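Local coordinates for ADP/ATP-dependent NAD(P)H-hydrate dehydratase (Bacillus subtilis, PDB 3RPZ), which dehydrates the hydrated, damaged forms of NADH and NADPH in an ADP- or ATP-dependent reaction, restoring the working cofactors, at residues G28-M42 with L95-P109. Sequence-based numbering, arbitrary orientation.
With NPW (beta-6-hydroxy-1,4,5,6-tetrahydronicotinamide adenine dinucleotide phosphate), chain D.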
# COMPACT_ATOMS: atom_id res chain seq x y z
N GLY A 28 26.35 -0.81 7.87
CA GLY A 28 27.55 -0.36 7.21
C GLY A 28 28.40 -1.43 6.59
O GLY A 28 29.09 -1.20 5.57
N THR A 29 28.38 -2.62 7.18
CA THR A 29 29.09 -3.78 6.60
C THR A 29 28.68 -4.01 5.16
O THR A 29 29.51 -4.39 4.30
CB THR A 29 28.76 -5.03 7.42
OG1 THR A 29 29.01 -4.78 8.82
CG2 THR A 29 29.54 -6.24 6.90
N TYR A 30 27.39 -3.83 4.89
CA TYR A 30 26.83 -4.08 3.57
C TYR A 30 26.72 -2.87 2.67
O TYR A 30 26.19 -2.96 1.58
CB TYR A 30 25.52 -4.87 3.68
CG TYR A 30 25.74 -6.11 4.48
CD1 TYR A 30 26.35 -7.21 3.94
CD2 TYR A 30 25.38 -6.14 5.80
CE1 TYR A 30 26.59 -8.32 4.72
CE2 TYR A 30 25.60 -7.21 6.56
CZ TYR A 30 26.19 -8.30 6.03
OH TYR A 30 26.39 -9.34 6.89
N GLY A 31 27.21 -1.74 3.14
CA GLY A 31 27.37 -0.54 2.31
C GLY A 31 26.11 0.25 2.05
O GLY A 31 25.00 -0.22 2.29
N THR A 32 26.34 1.46 1.54
CA THR A 32 25.30 2.37 1.06
C THR A 32 25.37 2.42 -0.45
O THR A 32 26.42 2.72 -1.01
CB THR A 32 25.47 3.76 1.62
OG1 THR A 32 25.47 3.68 3.07
CG2 THR A 32 24.33 4.66 1.15
N ALA A 33 24.29 2.06 -1.11
CA ALA A 33 24.15 2.13 -2.56
C ALA A 33 23.45 3.41 -2.97
O ALA A 33 22.67 3.94 -2.20
CB ALA A 33 23.40 0.92 -3.09
N LEU A 34 23.75 3.90 -4.16
CA LEU A 34 23.05 5.00 -4.78
C LEU A 34 22.31 4.53 -6.01
O LEU A 34 22.91 3.90 -6.88
CB LEU A 34 24.02 6.09 -5.17
CG LEU A 34 23.43 7.34 -5.82
CD1 LEU A 34 22.48 8.15 -4.90
CD2 LEU A 34 24.54 8.26 -6.34
N LEU A 35 21.03 4.88 -6.10
CA LEU A 35 20.18 4.59 -7.24
C LEU A 35 19.72 5.92 -7.85
O LEU A 35 19.03 6.70 -7.19
CB LEU A 35 18.94 3.78 -6.84
CG LEU A 35 17.92 3.57 -7.95
CD1 LEU A 35 18.42 2.75 -9.11
CD2 LEU A 35 16.66 2.92 -7.38
N LEU A 36 20.09 6.14 -9.12
CA LEU A 36 19.74 7.33 -9.88
C LEU A 36 18.71 6.91 -10.91
O LEU A 36 19.02 6.28 -11.90
CB LEU A 36 20.99 7.98 -10.49
CG LEU A 36 22.02 8.47 -9.51
CD1 LEU A 36 23.19 9.10 -10.26
CD2 LEU A 36 21.43 9.52 -8.51
N ALA A 37 17.44 7.20 -10.63
CA ALA A 37 16.34 6.60 -11.40
C ALA A 37 15.07 7.39 -11.18
O ALA A 37 14.92 8.07 -10.17
CB ALA A 37 16.10 5.13 -10.94
N GLY A 38 14.11 7.20 -12.11
CA GLY A 38 12.78 7.80 -11.96
C GLY A 38 12.66 9.21 -12.47
O GLY A 38 13.52 10.03 -12.17
N SER A 39 11.62 9.49 -13.23
CA SER A 39 11.39 10.82 -13.75
C SER A 39 9.89 11.07 -13.74
O SER A 39 9.13 10.20 -13.43
CB SER A 39 12.04 11.04 -15.12
OG SER A 39 11.49 10.20 -16.07
N ASP A 40 9.48 12.28 -14.07
CA ASP A 40 8.09 12.63 -13.86
C ASP A 40 7.08 11.74 -14.53
O ASP A 40 6.09 11.45 -13.93
CB ASP A 40 7.82 14.09 -14.26
CG ASP A 40 8.44 15.10 -13.31
OD1 ASP A 40 8.93 14.77 -12.22
OD2 ASP A 40 8.44 16.26 -13.70
N ASP A 41 7.32 11.32 -15.77
CA ASP A 41 6.34 10.45 -16.44
C ASP A 41 6.68 8.96 -16.39
O ASP A 41 5.94 8.14 -16.88
CB ASP A 41 6.09 10.90 -17.88
CG ASP A 41 5.45 12.27 -17.95
OD1 ASP A 41 4.80 12.66 -16.99
OD2 ASP A 41 5.62 12.92 -18.98
N MET A 42 7.83 8.65 -15.81
CA MET A 42 8.27 7.26 -15.51
C MET A 42 8.78 7.17 -14.07
O MET A 42 9.95 6.82 -13.82
CB MET A 42 9.37 6.73 -16.48
CG MET A 42 9.02 6.91 -17.92
SD MET A 42 10.43 6.38 -18.97
CE MET A 42 11.46 7.85 -18.98
N LEU A 95 30.61 13.07 -7.21
CA LEU A 95 29.94 12.76 -5.97
C LEU A 95 30.91 12.95 -4.82
O LEU A 95 32.04 12.43 -4.83
CB LEU A 95 29.47 11.30 -5.98
CG LEU A 95 28.52 10.96 -7.12
CD1 LEU A 95 28.05 9.54 -6.98
CD2 LEU A 95 27.37 11.88 -7.17
N GLU A 96 30.44 13.65 -3.79
CA GLU A 96 31.26 13.87 -2.60
C GLU A 96 31.04 12.74 -1.58
O GLU A 96 31.88 12.52 -0.71
CB GLU A 96 30.97 15.24 -1.98
CG GLU A 96 31.34 16.41 -2.91
CD GLU A 96 32.84 16.49 -3.26
OE1 GLU A 96 33.18 17.06 -4.33
OE2 GLU A 96 33.68 16.00 -2.48
N GLU A 97 29.95 12.00 -1.73
CA GLU A 97 29.64 10.90 -0.84
C GLU A 97 30.27 9.62 -1.41
O GLU A 97 30.46 9.52 -2.61
CB GLU A 97 28.12 10.77 -0.73
CG GLU A 97 27.47 12.01 -0.15
CD GLU A 97 27.64 12.03 1.35
OE1 GLU A 97 26.88 11.29 2.03
OE2 GLU A 97 28.55 12.76 1.83
N THR A 98 30.61 8.69 -0.51
CA THR A 98 31.17 7.38 -0.89
C THR A 98 30.02 6.38 -0.92
O THR A 98 29.26 6.25 0.06
CB THR A 98 32.25 6.87 0.09
OG1 THR A 98 33.29 7.84 0.15
CG2 THR A 98 32.88 5.54 -0.36
N TYR A 99 29.92 5.69 -2.05
CA TYR A 99 28.93 4.63 -2.19
C TYR A 99 29.62 3.30 -2.48
O TYR A 99 30.70 3.24 -3.11
CB TYR A 99 27.94 4.97 -3.33
CG TYR A 99 27.13 6.18 -3.00
CD1 TYR A 99 26.11 6.12 -2.06
CD2 TYR A 99 27.40 7.41 -3.57
CE1 TYR A 99 25.37 7.20 -1.72
CE2 TYR A 99 26.66 8.50 -3.23
CZ TYR A 99 25.66 8.40 -2.28
OH TYR A 99 24.88 9.50 -1.93
N ARG A 100 29.00 2.22 -2.01
CA ARG A 100 29.46 0.86 -2.28
C ARG A 100 29.27 0.45 -3.75
O ARG A 100 30.04 -0.31 -4.28
CB ARG A 100 28.82 -0.11 -1.29
CG ARG A 100 29.14 -1.56 -1.51
CD ARG A 100 30.40 -2.05 -0.88
NE ARG A 100 30.64 -1.68 0.51
CZ ARG A 100 30.39 -2.44 1.56
NH1 ARG A 100 30.71 -2.00 2.75
NH2 ARG A 100 29.80 -3.61 1.46
N ALA A 101 28.21 0.95 -4.36
CA ALA A 101 27.83 0.65 -5.74
C ALA A 101 26.82 1.70 -6.16
O ALA A 101 26.10 2.24 -5.30
CB ALA A 101 27.23 -0.76 -5.88
N ILE A 102 26.71 1.98 -7.45
CA ILE A 102 25.81 3.00 -8.00
C ILE A 102 25.10 2.41 -9.21
O ILE A 102 25.77 1.77 -10.04
CB ILE A 102 26.57 4.26 -8.42
CG1 ILE A 102 27.34 4.82 -7.22
CG2 ILE A 102 25.63 5.30 -9.06
CD1 ILE A 102 28.28 6.00 -7.57
N ALA A 103 23.80 2.64 -9.36
CA ALA A 103 23.08 2.36 -10.59
C ALA A 103 22.44 3.62 -11.10
O ALA A 103 21.91 4.41 -10.32
CB ALA A 103 22.01 1.29 -10.36
N ILE A 104 22.44 3.77 -12.42
CA ILE A 104 21.81 4.92 -13.07
C ILE A 104 21.02 4.46 -14.30
O ILE A 104 21.47 3.58 -15.02
CB ILE A 104 22.85 6.02 -13.47
CG1 ILE A 104 22.17 7.23 -14.11
CG2 ILE A 104 23.90 5.52 -14.29
CD1 ILE A 104 22.94 8.61 -14.08
N GLY A 105 19.82 5.00 -14.49
CA GLY A 105 19.13 4.91 -15.76
C GLY A 105 17.66 4.56 -15.79
O GLY A 105 16.98 5.02 -16.69
N PRO A 106 17.20 3.63 -14.91
CA PRO A 106 15.79 3.24 -15.02
C PRO A 106 14.84 4.41 -14.94
O PRO A 106 14.94 5.20 -14.02
CB PRO A 106 15.62 2.20 -13.93
CG PRO A 106 16.99 1.64 -13.69
CD PRO A 106 17.91 2.84 -13.89
N GLY A 107 13.95 4.55 -15.91
CA GLY A 107 13.02 5.69 -15.94
C GLY A 107 13.60 7.05 -16.13
O GLY A 107 12.95 8.05 -15.87
N LEU A 108 14.84 7.11 -16.60
CA LEU A 108 15.47 8.40 -16.92
C LEU A 108 15.38 8.63 -18.41
O LEU A 108 15.59 7.70 -19.19
CB LEU A 108 16.97 8.44 -16.49
CG LEU A 108 17.22 8.24 -15.00
CD1 LEU A 108 18.71 8.58 -14.73
CD2 LEU A 108 16.32 9.14 -14.16
N PRO A 109 15.12 9.86 -18.83
CA PRO A 109 15.12 10.16 -20.26
C PRO A 109 16.52 9.96 -20.83
O PRO A 109 17.54 10.12 -20.13
CB PRO A 109 14.82 11.64 -20.30
CG PRO A 109 15.24 12.16 -19.07
CD PRO A 109 14.95 11.07 -18.02
P NPW D . 9.91 -4.41 -30.75
O1 NPW D . 9.46 -3.01 -31.13
O2 NPW D . 9.09 -5.13 -29.73
O3 NPW D . 10.22 -5.31 -31.95
PA NPW D . 12.58 1.02 -25.45
PB NPW D . 11.68 0.41 -22.75
C1A NPW D . 13.07 -3.75 -28.55
C1B NPW D . 11.47 2.86 -18.73
N1C NPW D . 10.45 2.02 -18.14
N1D NPW D . 13.93 -8.78 -28.55
C2A NPW D . 11.62 -3.48 -28.95
O2A NPW D . 11.39 -4.23 -30.12
C2B NPW D . 12.85 2.20 -18.86
O2B NPW D . 13.53 2.14 -17.63
C2C NPW D . 9.69 2.38 -17.14
C2D NPW D . 13.75 -7.93 -29.57
C3A NPW D . 11.62 -1.98 -29.19
O3A NPW D . 12.16 -1.61 -30.48
C3B NPW D . 13.47 3.19 -19.86
O3B NPW D . 13.94 4.33 -19.12
C3C NPW D . 8.65 1.86 -16.55
N3D NPW D . 13.53 -6.61 -29.52
C4B NPW D . 12.27 3.58 -20.73
O4B NPW D . 11.05 3.16 -20.05
C4C NPW D . 8.16 0.55 -17.15
C4D NPW D . 13.52 -6.17 -28.26
O4D NPW D . 13.45 -2.58 -27.81
C4E NPW D . 12.58 -1.51 -28.11
C5A NPW D . 13.66 -6.98 -27.10
C5B NPW D . 12.29 2.93 -22.12
O5B NPW D . 12.57 1.53 -22.01
C5C NPW D . 8.63 0.44 -18.59
C5E NPW D . 11.86 -1.14 -26.81
O5E NPW D . 12.79 -0.47 -25.97
C6C NPW D . 10.17 0.66 -18.70
O6C NPW D . 10.93 -0.32 -18.01
C6D NPW D . 13.88 -8.39 -27.25
N6D NPW D . 14.05 -9.27 -26.28
N7A NPW D . 13.54 -6.27 -25.92
C7C NPW D . 8.04 2.39 -15.37
N7C NPW D . 7.02 1.74 -14.83
O7C NPW D . 8.45 3.48 -14.89
C8A NPW D . 13.31 -4.98 -26.35
N9A NPW D . 13.32 -4.96 -27.78
OA1 NPW D . 11.94 1.88 -26.46
OA2 NPW D . 13.92 1.29 -24.99
OA3 NPW D . 11.51 0.91 -24.26
OB1 NPW D . 12.46 -0.82 -22.62
OB2 NPW D . 10.28 0.42 -22.23
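L34 and L36 pair with I102 and I104 as neighbouring parallel strands, 32-36 and 101-104, in the interior of a mixed sheet with helices packed against it, as in the ribokinase-like fold of this family. Backbone bonds alternate between the strands: L34 N gives to A101 O, A103 N to L34 O, L36 N to A103 O and G105 N to L36 O. R100 N to T32 O (2.8 Å) and G38 N to P106 O (2.9 Å) continue the bonding on either side of these four.

Apolar contacts fill the face of L34 and L36. L34 CB sits over the centre of the Y99 ring, 3.7 Å from the centroid, in a CH-pi contact. CG of L34 is anti to the backbone N (chi1 -179°), and the turn at chi2 (64°) brings CD2 to L95 CD1, tip to tip at 3.8 Å. T32 O lies at the ring edge, in plane. An alanine in place of Y99 would probably leave L34 CB and CD2 without their aromatic cover and open a gap beside T32 CG2. L36 CD1 meets I104 CD1, and helix 112-121 covers this face.

At one end R100 grips T29 O end-on with NH1 and NH2 (3.0 Å for NH2), while G31 N lies over one guanidinium face.

At the other end is the pocket for the hydrated NADPH. G107 N bonds its O2B at 3.0 Å. M42 SD comes to 3.5 Å from its O4B. The carbonyl of the same glycine is held as well: S39 OG donates to G107 O at 2.6 Å, nearly in line with the carbonyl bond.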